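Trans-4-hydroxy-L-proline dehydratase (Clostridioides difficile 70-100-2010, PDB 6VXC) catalyses the dehydration of trans-4-hydroxy-L-proline to (S)-1-pyrroline-5-carboxylate by glycyl radical chemistry, a step in anaerobic hydroxyproline degradation. Local coordinates at residues Ile382-Met387 against Ser397-Ser402; Lys408-Ala413 against Pro424-Thr429. One frame throughout, in Å; residues are numbered along the deposited sequence.

Contact 1: Ile382-Met387 against Ser397-Ser402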
ATOM      1  N   ILE A 382     -13.856 -18.886  -6.960  1.00 11.63           N
ATOM      2  CA  ILE A 382     -14.442 -17.897  -7.855  1.00 13.31           C
ATOM      3  C   ILE A 382     -13.515 -16.685  -7.991  1.00 13.36           C
ATOM      4  O   ILE A 382     -13.283 -16.192  -9.097  1.00 14.38           O
ATOM      5  CB  ILE A 382     -15.854 -17.500  -7.380  1.00 11.31           C
ATOM      6  CG1 ILE A 382     -16.800 -18.709  -7.355  1.00 14.57           C
ATOM      7  CG2 ILE A 382     -16.445 -16.467  -8.299  1.00 12.69           C
ATOM      8  CD1 ILE A 382     -18.172 -18.406  -6.710  1.00 14.68           C
ATOM      9  N   ILE A 383     -12.959 -16.196  -6.876  1.00 11.85           N
ATOM     10  CA  ILE A 383     -12.053 -15.042  -6.942  1.00  9.40           C
ATOM     11  C   ILE A 383     -10.832 -15.353  -7.809  1.00 11.06           C
ATOM     12  O   ILE A 383     -10.415 -14.533  -8.637  1.00 10.61           O
ATOM     13  CB  ILE A 383     -11.643 -14.609  -5.523  1.00  9.77           C
ATOM     14  CG1 ILE A 383     -12.863 -14.012  -4.799  1.00 11.18           C
ATOM     15  CG2 ILE A 383     -10.448 -13.628  -5.571  1.00  9.35           C
ATOM     16  CD1 ILE A 383     -12.687 -13.819  -3.295  1.00 12.01           C
ATOM     17  N   LEU A 384     -10.245 -16.542  -7.644  1.00 11.04           N
ATOM     18  CA  LEU A 384      -9.127 -16.921  -8.508  1.00 12.22           C
ATOM     19  C   LEU A 384      -9.535 -16.933  -9.980  1.00 12.08           C
ATOM     20  O   LEU A 384      -8.790 -16.447 -10.840  1.00 12.92           O
ATOM     21  CB  LEU A 384      -8.560 -18.275  -8.084  1.00 11.11           C
ATOM     22  CG  LEU A 384      -7.817 -18.366  -6.750  1.00 13.47           C
ATOM     23  CD1 LEU A 384      -7.082 -19.698  -6.648  1.00 12.61           C
ATOM     24  CD2 LEU A 384      -6.838 -17.199  -6.571  1.00 13.08           C
ATOM     25  N   ASP A 385     -10.738 -17.437 -10.285  1.00 11.78           N
ATOM     26  CA  ASP A 385     -11.211 -17.405 -11.666  1.00 13.33           C
ATOM     27  C   ASP A 385     -11.374 -15.973 -12.178  1.00 11.73           C
ATOM     28  O   ASP A 385     -11.036 -15.686 -13.333  1.00 14.18           O
ATOM     29  CB  ASP A 385     -12.538 -18.160 -11.812  1.00 12.56           C
ATOM     30  CG  ASP A 385     -12.379 -19.670 -11.729  1.00 15.90           C
ATOM     31  OD1 ASP A 385     -11.255 -20.179 -11.933  1.00 19.55           O
ATOM     32  OD2 ASP A 385     -13.390 -20.345 -11.463  1.00 17.22           O
ATOM     33  N   VAL A 386     -11.937 -15.063 -11.368  1.00 14.30           N
ATOM     34  CA  VAL A 386     -12.145 -13.720 -11.909  1.00 11.22           C
ATOM     35  C   VAL A 386     -10.815 -12.968 -12.043  1.00 12.41           C
ATOM     36  O   VAL A 386     -10.615 -12.226 -13.015  1.00 15.34           O
ATOM     37  CB  VAL A 386     -13.196 -12.897 -11.119  1.00 16.56           C
ATOM     38  CG1 VAL A 386     -14.001 -13.721 -10.121  1.00 15.79           C
ATOM     39  CG2 VAL A 386     -12.622 -11.614 -10.527  1.00 11.72           C
ATOM     40  N   MET A 387      -9.878 -13.137 -11.100  1.00 13.20           N
ATOM     41  CA  MET A 387      -8.619 -12.408 -11.264  1.00 11.19           C
ATOM     42  C   MET A 387      -7.857 -12.919 -12.486  1.00 11.90           C
ATOM     43  O   MET A 387      -7.285 -12.126 -13.247  1.00 12.80           O
ATOM     44  CB  MET A 387      -7.762 -12.482  -9.992  1.00 10.53           C
ATOM     45  CG  MET A 387      -7.108 -13.817  -9.708  1.00 11.84           C
ATOM     46  SD  MET A 387      -5.887 -13.778  -8.370  1.00 14.63           S
ATOM     47  CE  MET A 387      -4.589 -12.792  -9.134  1.00 10.46           C
ATOM     48  N   SER A 397      -4.962  -8.709  -6.175  1.00 11.15           N
ATOM     49  CA  SER A 397      -5.627  -9.947  -5.766  1.00 10.12           C
ATOM     50  C   SER A 397      -4.576 -10.998  -5.410  1.00  9.49           C
ATOM     51  O   SER A 397      -3.872 -11.511  -6.288  1.00 11.08           O
ATOM     52  CB  SER A 397      -6.555 -10.452  -6.873  1.00  8.89           C
ATOM     53  OG  SER A 397      -7.173 -11.672  -6.484  1.00 11.46           O
ATOM     54  N   ASN A 398      -4.485 -11.328  -4.130  1.00 11.38           N
ATOM     55  CA  ASN A 398      -3.421 -12.177  -3.607  1.00  9.31           C
ATOM     56  C   ASN A 398      -4.014 -13.329  -2.810  1.00  8.94           C
ATOM     57  O   ASN A 398      -5.211 -13.354  -2.514  1.00 12.29           O
ATOM     58  CB  ASN A 398      -2.465 -11.356  -2.735  1.00  7.59           C
ATOM     59  CG  ASN A 398      -1.881 -10.213  -3.491  1.00  8.28           C
ATOM     60  OD1 ASN A 398      -1.251 -10.413  -4.515  1.00 12.07           O
ATOM     61  ND2 ASN A 398      -2.149  -9.015  -3.051  1.00 11.38           N
ATOM     62  N   VAL A 399      -3.147 -14.255  -2.399  1.00 10.28           N
ATOM     63  CA  VAL A 399      -3.569 -15.438  -1.664  1.00 10.71           C
ATOM     64  C   VAL A 399      -2.795 -15.548  -0.355  1.00 10.64           C
ATOM     65  O   VAL A 399      -1.621 -15.175  -0.275  1.00 10.14           O
ATOM     66  CB  VAL A 399      -3.406 -16.716  -2.524  1.00  9.63           C
ATOM     67  CG1 VAL A 399      -4.261 -16.588  -3.784  1.00  8.38           C
ATOM     68  CG2 VAL A 399      -1.945 -17.008  -2.858  1.00  8.09           C
ATOM     69  N   GLN A 400      -3.497 -15.990   0.684  1.00 13.29           N
ATOM     70  CA  GLN A 400      -2.903 -16.443   1.930  1.00 10.79           C
ATOM     71  C   GLN A 400      -2.789 -17.961   1.886  1.00 11.17           C
ATOM     72  O   GLN A 400      -3.788 -18.662   1.697  1.00 12.03           O
ATOM     73  CB  GLN A 400      -3.732 -16.010   3.140  1.00 10.12           C
ATOM     74  CG  GLN A 400      -3.335 -14.681   3.761  1.00  7.13           C
ATOM     75  CD  GLN A 400      -3.934 -14.492   5.149  1.00  9.55           C
ATOM     76  OE1 GLN A 400      -3.825 -15.369   6.007  1.00 15.96           O
ATOM     77  NE2 GLN A 400      -4.610 -13.364   5.361  1.00 11.63           N
ATOM     78  N   ILE A 401      -1.582 -18.455   2.086  1.00 10.87           N
ATOM     79  CA  ILE A 401      -1.292 -19.873   2.071  1.00 10.89           C
ATOM     80  C   ILE A 401      -0.979 -20.277   3.499  1.00 11.15           C
ATOM     81  O   ILE A 401      -0.070 -19.720   4.117  1.00 11.87           O
ATOM     82  CB  ILE A 401      -0.123 -20.191   1.126  1.00 10.99           C
ATOM     83  CG1 ILE A 401      -0.430 -19.720  -0.305  1.00 10.36           C
ATOM     84  CG2 ILE A 401       0.237 -21.665   1.204  1.00 11.81           C
ATOM     85  CD1 ILE A 401      -1.728 -20.251  -0.912  1.00 10.39           C
ATOM     86  N   SER A 402      -1.744 -21.231   4.015  1.00 11.91           N
ATOM     87  CA  SER A 402      -1.575 -21.836   5.326  1.00 12.07           C
ATOM     88  C   SER A 402      -1.078 -23.266   5.164  1.00 13.05           C
ATOM     89  O   SER A 402      -1.281 -23.898   4.126  1.00 14.06           O
ATOM     90  CB  SER A 402      -2.912 -21.824   6.096  1.00 10.30           C
ATOM     91  OG  SER A 402      -2.906 -22.681   7.227  1.00 14.12           O
TER
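M387 lies over S397 where helix 378-390 of a beta-alpha-beta unit (strand 362-366, this helix, strand 396-401) returns to the sheet. The short axes run roughly antiparallel, at 146°, and approach to 9.6 Å, so the gap is bridged mainly by side chains. S397 has the largest share of the buried surface, followed by M387 and V399. With chi1 at 73°, M387 CG sits between the backbone N and the carbonyl carbon, and the chain then runs toward the strand. Its sulfur comes to 3.1 Å from S397 OG, while a bend at chi3 turns the methyl so that M387 CE lies 3.2 Å from S397 O. M387 therefore touches both the hydroxyl and the carbonyl of one residue. The serine hydroxyl also has an apolar neighbour one helical turn earlier, I383 CG2, at 3.9 Å. Further along the strand V399 takes over from S397: its side chain and that of L384 cross at about a right angle. F409 of helix 407-418 touches both L384 and V399, placing their meeting point beside the next helix. The apolar end of the contact is a single methyl pair, L384 CD2 to V399 CG1, at 3.8 Å.

Contact 2: Lys408-Ala413 against Pro424-Thr429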
ATOM      1  N   LYS A 408      -4.423 -28.124  -3.957  1.00 14.13           N
ATOM      2  CA  LYS A 408      -5.098 -27.703  -5.181  1.00 15.44           C
ATOM      3  C   LYS A 408      -5.233 -26.184  -5.253  1.00 16.00           C
ATOM      4  O   LYS A 408      -5.074 -25.586  -6.325  1.00 12.38           O
ATOM      5  CB  LYS A 408      -6.479 -28.356  -5.272  1.00 17.52           C
ATOM      6  CG  LYS A 408      -7.326 -27.863  -6.439  1.00 23.48           C
ATOM      7  CD  LYS A 408      -8.705 -28.545  -6.486  1.00 28.98           C
ATOM      8  CE  LYS A 408      -9.586 -27.944  -7.572  1.00 30.51           C
ATOM      9  NZ  LYS A 408     -10.991 -28.408  -7.461  1.00 39.52           N
ATOM     10  N   PHE A 409      -5.541 -25.544  -4.124  1.00 14.46           N
ATOM     11  CA  PHE A 409      -5.681 -24.092  -4.123  1.00 14.27           C
ATOM     12  C   PHE A 409      -4.340 -23.426  -4.406  1.00 12.53           C
ATOM     13  O   PHE A 409      -4.243 -22.533  -5.250  1.00 12.19           O
ATOM     14  CB  PHE A 409      -6.252 -23.621  -2.786  1.00 11.42           C
ATOM     15  CG  PHE A 409      -6.433 -22.119  -2.691  1.00 11.76           C
ATOM     16  CD1 PHE A 409      -7.557 -21.511  -3.225  1.00 11.60           C
ATOM     17  CD2 PHE A 409      -5.480 -21.322  -2.066  1.00 10.59           C
ATOM     18  CE1 PHE A 409      -7.735 -20.136  -3.136  1.00 13.95           C
ATOM     19  CE2 PHE A 409      -5.649 -19.936  -1.983  1.00 12.01           C
ATOM     20  CZ  PHE A 409      -6.788 -19.344  -2.523  1.00  9.71           C
ATOM     21  N   LEU A 410      -3.286 -23.869  -3.724  1.00 12.16           N
ATOM     22  CA  LEU A 410      -1.969 -23.300  -3.978  1.00 11.28           C
ATOM     23  C   LEU A 410      -1.568 -23.451  -5.447  1.00 13.26           C
ATOM     24  O   LEU A 410      -1.048 -22.509  -6.059  1.00 12.81           O
ATOM     25  CB  LEU A 410      -0.938 -23.962  -3.059  1.00 13.85           C
ATOM     26  CG  LEU A 410       0.533 -23.667  -3.347  1.00 13.09           C
ATOM     27  CD1 LEU A 410       0.845 -22.164  -3.271  1.00 10.49           C
ATOM     28  CD2 LEU A 410       1.447 -24.495  -2.423  1.00 10.88           C
ATOM     29  N   LYS A 411      -1.803 -24.631  -6.034  1.00 13.33           N
ATOM     30  CA  LYS A 411      -1.362 -24.854  -7.407  1.00 12.58           C
ATOM     31  C   LYS A 411      -2.149 -23.999  -8.393  1.00 11.28           C
ATOM     32  O   LYS A 411      -1.594 -23.517  -9.383  1.00 15.37           O
ATOM     33  CB  LYS A 411      -1.448 -26.339  -7.764  1.00 14.16           C
ATOM     34  CG  LYS A 411      -0.342 -27.170  -7.087  1.00 20.97           C
ATOM     35  CD  LYS A 411      -0.376 -28.637  -7.497  1.00 28.24           C
ATOM     36  CE  LYS A 411       0.002 -28.824  -8.965  1.00 25.26           C
ATOM     37  NZ  LYS A 411       0.189 -30.277  -9.289  1.00 28.64           N
ATOM     38  N   ARG A 412      -3.440 -23.797  -8.141  1.00 11.79           N
ATOM     39  CA  ARG A 412      -4.214 -22.886  -8.974  1.00 12.49           C
ATOM     40  C   ARG A 412      -3.645 -21.469  -8.908  1.00 15.10           C
ATOM     41  O   ARG A 412      -3.582 -20.769  -9.927  1.00 13.87           O
ATOM     42  CB  ARG A 412      -5.678 -22.912  -8.544  1.00 11.98           C
ATOM     43  CG  ARG A 412      -6.565 -21.959  -9.286  1.00 15.04           C
ATOM     44  CD  ARG A 412      -6.851 -22.432 -10.700  1.00 17.39           C
ATOM     45  NE  ARG A 412      -7.832 -21.562 -11.344  1.00 20.63           N
ATOM     46  CZ  ARG A 412      -7.542 -20.727 -12.329  1.00 19.43           C
ATOM     47  NH1 ARG A 412      -6.298 -20.676 -12.789  1.00 18.85           N
ATOM     48  NH2 ARG A 412      -8.482 -19.952 -12.853  1.00 15.35           N
ATOM     49  N   ALA A 413      -3.249 -21.025  -7.708  1.00 12.43           N
ATOM     50  CA  ALA A 413      -2.592 -19.724  -7.584  1.00 12.15           C
ATOM     51  C   ALA A 413      -1.273 -19.700  -8.350  1.00 11.99           C
ATOM     52  O   ALA A 413      -0.967 -18.725  -9.045  1.00 13.53           O
ATOM     53  CB  ALA A 413      -2.359 -19.384  -6.110  1.00  8.19           C
ATOM     54  N   PRO A 424      -1.054 -13.725  -8.455  1.00  9.19           N
ATOM     55  CA  PRO A 424      -1.114 -13.252  -7.068  1.00  7.91           C
ATOM     56  C   PRO A 424       0.245 -13.336  -6.382  1.00 11.22           C
ATOM     57  O   PRO A 424       1.062 -14.184  -6.756  1.00  9.35           O
ATOM     58  CB  PRO A 424      -2.080 -14.240  -6.407  1.00  7.43           C
ATOM     59  CG  PRO A 424      -1.745 -15.557  -7.134  1.00 10.14           C
ATOM     60  CD  PRO A 424      -1.473 -15.137  -8.576  1.00  8.13           C
ATOM     61  N   ALA A 425       0.472 -12.479  -5.389  1.00  9.40           N
ATOM     62  CA  ALA A 425       1.538 -12.720  -4.439  1.00  7.87           C
ATOM     63  C   ALA A 425       1.057 -13.744  -3.412  1.00  9.85           C
ATOM     64  O   ALA A 425      -0.145 -13.965  -3.240  1.00 11.32           O
ATOM     65  CB  ALA A 425       1.953 -11.427  -3.741  1.00  8.81           C
ATOM     66  N   PHE A 426       2.008 -14.335  -2.701  1.00 10.31           N
ATOM     67  CA  PHE A 426       1.744 -15.370  -1.712  1.00 10.47           C
ATOM     68  C   PHE A 426       2.153 -14.873  -0.331  1.00  8.76           C
ATOM     69  O   PHE A 426       3.270 -14.383  -0.160  1.00 12.07           O
ATOM     70  CB  PHE A 426       2.504 -16.663  -2.062  1.00  8.47           C
ATOM     71  CG  PHE A 426       2.195 -17.204  -3.448  1.00  8.18           C
ATOM     72  CD1 PHE A 426       2.857 -16.715  -4.565  1.00  8.79           C
ATOM     73  CD2 PHE A 426       1.256 -18.204  -3.622  1.00  6.34           C
ATOM     74  CE1 PHE A 426       2.577 -17.208  -5.840  1.00 11.17           C
ATOM     75  CE2 PHE A 426       0.974 -18.699  -4.883  1.00 11.14           C
ATOM     76  CZ  PHE A 426       1.629 -18.199  -6.000  1.00 10.97           C
ATOM     77  N   TYR A 427       1.266 -15.027   0.654  1.00  9.88           N
ATOM     78  CA  TYR A 427       1.515 -14.634   2.036  1.00  9.01           C
ATOM     79  C   TYR A 427       1.349 -15.834   2.959  1.00  9.76           C
ATOM     80  O   TYR A 427       0.443 -16.648   2.767  1.00 11.47           O
ATOM     81  CB  TYR A 427       0.559 -13.517   2.505  1.00 10.08           C
ATOM     82  CG  TYR A 427       0.589 -12.269   1.660  1.00 10.53           C
ATOM     83  CD1 TYR A 427       1.644 -11.367   1.768  1.00  9.15           C
ATOM     84  CD2 TYR A 427      -0.444 -11.983   0.778  1.00  9.58           C
ATOM     85  CE1 TYR A 427       1.694 -10.228   0.987  1.00 10.20           C
ATOM     86  CE2 TYR A 427      -0.415 -10.847  -0.005  1.00 13.44           C
ATOM     87  CZ  TYR A 427       0.660  -9.968   0.105  1.00 11.21           C
ATOM     88  OH  TYR A 427       0.679  -8.840  -0.666  1.00 14.11           O
ATOM     89  N   ASN A 428       2.203 -15.908   3.980  1.00  8.70           N
ATOM     90  CA  ASN A 428       2.254 -17.031   4.920  1.00 10.36           C
ATOM     91  C   ASN A 428       1.284 -16.775   6.072  1.00 11.76           C
ATOM     92  O   ASN A 428       1.552 -15.951   6.953  1.00 10.79           O
ATOM     93  CB  ASN A 428       3.680 -17.225   5.427  1.00  8.44           C
ATOM     94  CG  ASN A 428       3.818 -18.399   6.383  1.00 10.08           C
ATOM     95  OD1 ASN A 428       2.829 -18.975   6.821  1.00 10.95           O
ATOM     96  ND2 ASN A 428       5.060 -18.782   6.676  1.00  9.06           N
ATOM     97  N   THR A 429       0.162 -17.497   6.071  1.00 10.88           N
ATOM     98  CA  THR A 429      -0.856 -17.307   7.104  1.00  9.36           C
ATOM     99  C   THR A 429      -0.288 -17.510   8.503  1.00 10.26           C
ATOM    100  O   THR A 429      -0.605 -16.743   9.425  1.00 10.80           O
ATOM    101  CB  THR A 429      -2.035 -18.253   6.868  1.00  8.91           C
ATOM    102  OG1 THR A 429      -2.696 -17.910   5.646  1.00 10.69           O
ATOM    103  CG2 THR A 429      -3.010 -18.212   8.043  1.00 12.05           C
TER
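F426 reaches from its strand toward two residues of helix 407-418, L410 and A413, which stand three positions apart in the helix. Its CB starts toward the helix, and chi1 of -56° sets CG anti to the carbonyl carbon, sending the ring out across the gap. Beyond CG the touching atoms are CD2, CE2 and CZ. F426 CD2 lies 4.0 Å from L410 CD1. The next atom, F426 CE2, is shared: it comes to 3.8 Å from L410 CD1 and to 3.6 Å from A413 CB. At the tip, F426 CZ meets the backbone of A413, whose carbonyl O is 4.0 Å away. The L410 side chain crosses that of F426 at about a right angle; although its CB does not point at the strand, the CD1 branch comes close. P424, preceded by a cis peptide bond, packs beside the same alanine. Its CG is 4.0 Å from A413 CB, and P424 CD approaches A413 O at 3.7 Å. A413 thus borders both proline and phenylalanine, and all four touching residues are buried. This is the helix-to-strand packing of a beta-alpha-beta crossover, here strand 396-401, helix 407-418 and strand 426-428.

Contacts 1 and 2 follow in series along the chain, their centres about 7 Å apart. Each belongs to one of two successive beta-alpha-beta units that share strand 396-401: helix 378-390 leads into that strand, and helix 407-418 leads from it to strand 426-428. The strands are parallel neighbours in a mixed sheet: Y427 bonds through its backbone to both V399 and I401, with I401 N to Y427 O at 2.8 Å. A probable bond between Q400 OE1 and T429 OG1 ties strand 396-401 to helix 429-438. The helices also meet directly, through the R412-D385 salt bridge. Adjacent helices thus pack against neighbouring parallel strands, V399 touching both, consistent with the alpha/beta barrel core of glycyl radical enzymes.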